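Local structure of nucleoporin NUP159 (Saccharomyces cerevisiae, 1XIP) at residues Y249-K252 against S257-F260. The protein is a nuclear pore component whose N-terminal beta-propeller tethers the helicase Dbp5 to the pore and so serves mRNA export. Sequence-based numbering, arbitrary orientation.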
ATOM      1  N   TYR A 249     -13.264   7.408   5.388  1.00 28.71           N
ATOM      2  CA  TYR A 249     -13.349   8.768   5.870  1.00 27.87           C
ATOM      3  C   TYR A 249     -12.063   9.525   5.612  1.00 27.90           C
ATOM      4  O   TYR A 249     -10.974   9.009   5.836  1.00 28.19           O
ATOM      5  CB  TYR A 249     -13.673   8.781   7.362  1.00 27.13           C
ATOM      6  CG  TYR A 249     -15.052   8.263   7.680  1.00 26.47           C
ATOM      7  CD1 TYR A 249     -16.140   9.127   7.782  1.00 25.70           C
ATOM      8  CD2 TYR A 249     -15.275   6.905   7.880  1.00 25.09           C
ATOM      9  CE1 TYR A 249     -17.398   8.642   8.080  1.00 23.80           C
ATOM     10  CE2 TYR A 249     -16.519   6.423   8.166  1.00 23.82           C
ATOM     11  CZ  TYR A 249     -17.576   7.283   8.272  1.00 24.12           C
ATOM     12  OH  TYR A 249     -18.825   6.764   8.575  1.00 25.66           O
ATOM     13  N   ILE A 250     -12.201  10.747   5.127  1.00 28.11           N
ATOM     14  CA  ILE A 250     -11.100  11.680   5.083  1.00 28.77           C
ATOM     15  C   ILE A 250     -11.124  12.521   6.363  1.00 29.76           C
ATOM     16  O   ILE A 250     -12.126  13.144   6.688  1.00 29.89           O
ATOM     17  CB  ILE A 250     -11.223  12.570   3.853  1.00 28.57           C
ATOM     18  CG1 ILE A 250     -11.327  11.724   2.566  1.00 27.90           C
ATOM     19  CG2 ILE A 250     -10.084  13.589   3.818  1.00 29.34           C
ATOM     20  CD1 ILE A 250     -10.003  11.185   2.040  1.00 27.30           C
ATOM     21  N   ILE A 251     -10.032  12.501   7.105  1.00 31.19           N
ATOM     22  CA  ILE A 251      -9.918  13.291   8.304  1.00 33.01           C
ATOM     23  C   ILE A 251      -8.956  14.435   8.030  1.00 35.14           C
ATOM     24  O   ILE A 251      -7.780  14.199   7.747  1.00 35.24           O
ATOM     25  CB  ILE A 251      -9.412  12.431   9.458  1.00 32.67           C
ATOM     26  CG1 ILE A 251     -10.412  11.318   9.766  1.00 32.61           C
ATOM     27  CG2 ILE A 251      -9.160  13.289  10.699  1.00 32.90           C
ATOM     28  CD1 ILE A 251      -9.758   9.993  10.170  1.00 32.13           C
ATOM     29  N   LYS A 252      -9.473  15.667   8.074  1.00 37.65           N
ATOM     30  CA  LYS A 252      -8.646  16.877   8.002  1.00 39.80           C
ATOM     31  C   LYS A 252      -8.592  17.427   9.399  1.00 41.59           C
ATOM     32  O   LYS A 252      -9.637  17.663  10.017  1.00 41.82           O
ATOM     33  CB  LYS A 252      -9.244  17.924   7.053  1.00 39.64           C
ATOM     34  CG  LYS A 252      -9.655  17.381   5.673  1.00 40.65           C
ATOM     35  CD  LYS A 252      -9.740  18.494   4.617  1.00 41.47           C
ATOM     36  CE  LYS A 252     -10.097  17.921   3.238  1.00 41.78           C
ATOM     37  NZ  LYS A 252     -10.756  18.906   2.303  1.00 42.15           N
ATOM     38  N   SER A 257      -8.744  20.174  16.263  1.00 47.43           N
ATOM     39  CA  SER A 257     -10.038  19.527  15.979  1.00 46.48           C
ATOM     40  C   SER A 257     -10.067  18.823  14.626  1.00 45.09           C
ATOM     41  O   SER A 257      -9.908  19.454  13.569  1.00 44.89           O
ATOM     42  CB  SER A 257     -11.207  20.528  16.089  1.00 46.85           C
ATOM     43  OG  SER A 257     -11.174  21.494  15.047  1.00 48.09           O
ATOM     44  N   ALA A 258     -10.281  17.514  14.671  1.00 43.30           N
ATOM     45  CA  ALA A 258     -10.377  16.714  13.461  1.00 41.65           C
ATOM     46  C   ALA A 258     -11.798  16.754  12.909  1.00 40.28           C
ATOM     47  O   ALA A 258     -12.761  16.713  13.666  1.00 40.40           O
ATOM     48  CB  ALA A 258      -9.969  15.291  13.755  1.00 41.80           C
ATOM     49  N   SER A 259     -11.928  16.864  11.595  1.00 38.47           N
ATOM     50  CA  SER A 259     -13.215  16.664  10.945  1.00 37.06           C
ATOM     51  C   SER A 259     -13.181  15.374  10.124  1.00 36.16           C
ATOM     52  O   SER A 259     -12.209  15.099   9.431  1.00 36.60           O
ATOM     53  CB  SER A 259     -13.592  17.850  10.057  1.00 36.75           C
ATOM     54  OG  SER A 259     -12.500  18.717   9.865  1.00 37.60           O
ATOM     55  N   PHE A 260     -14.241  14.585  10.209  1.00 34.44           N
ATOM     56  CA  PHE A 260     -14.356  13.393   9.412  1.00 32.70           C
ATOM     57  C   PHE A 260     -15.341  13.671   8.298  1.00 32.63           C
ATOM     58  O   PHE A 260     -16.272  14.443   8.482  1.00 32.61           O
ATOM     59  CB  PHE A 260     -14.870  12.252  10.268  1.00 32.36           C
ATOM     60  CG  PHE A 260     -13.888  11.751  11.281  1.00 30.03           C
ATOM     61  CD1 PHE A 260     -13.553  10.406  11.320  1.00 29.25           C
ATOM     62  CD2 PHE A 260     -13.323  12.601  12.208  1.00 28.60           C
ATOM     63  CE1 PHE A 260     -12.656   9.913  12.265  1.00 28.03           C
ATOM     64  CE2 PHE A 260     -12.419  12.123  13.150  1.00 28.47           C
ATOM     65  CZ  PHE A 260     -12.090  10.770  13.178  1.00 27.17           C
TER
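Lys252 and Ser259 form an antiparallel hydrogen-bonded pair in a beta hairpin whose short segment axes come within 4.7 Å, their N-to-C directions 156° apart. Ser259 N donates to Lys252 O at 2.9 Å in a nearly straight bond. The return bond, Lys252 N to Ser259 O, is longer at 3.1 Å and more bent, though it lies in the carbonyl plane. The hydroxyl of Ser259 adds a third link: OG also donates to Lys252 O, and the amide and hydroxyl reach that oxygen from opposite faces of its carbonyl plane. The far end of the lysine chain leads away from 257-260, and its NZ hydrogen-bonds to Lys311 O.

On the face that carries Ile251 and Phe260, opposite Lys252 and Ser259, the contact is apolar. Ile251 runs alongside the Phe260 side chain in the same direction, and its CG1 sits over the centre of the Phe260 ring, 3.6 Å from the centroid and close to the ring normal, a clear CH-pi contact. With CG1 beside the backbone N (chi1 -63°), the isoleucine divides its branches: CD1 continues over the ring to Phe260 CE1, whereas CG2 meets Ala258 CB at 3.7 Å. The Tyr249 side chain is set roughly perpendicular to that of Phe260, its CD1 touching the phenylalanine's CB. Leu206 and Pro203 also touch Phe260, and Phe200 packs on Ile251 and Ala258, joining this blade to strand 193-200, the outer strand of the preceding blade. An alanine in place of Phe260 would probably deprive the Ile251 branch of its aromatic platform and open a gap beside Leu206 and Pro203. Backbone bonds thus join the strands, the serine hydroxyl adds one on the Lys252 and Ser259 face, and buried hydrocarbon packs on the other, where the blade meets its neighbour.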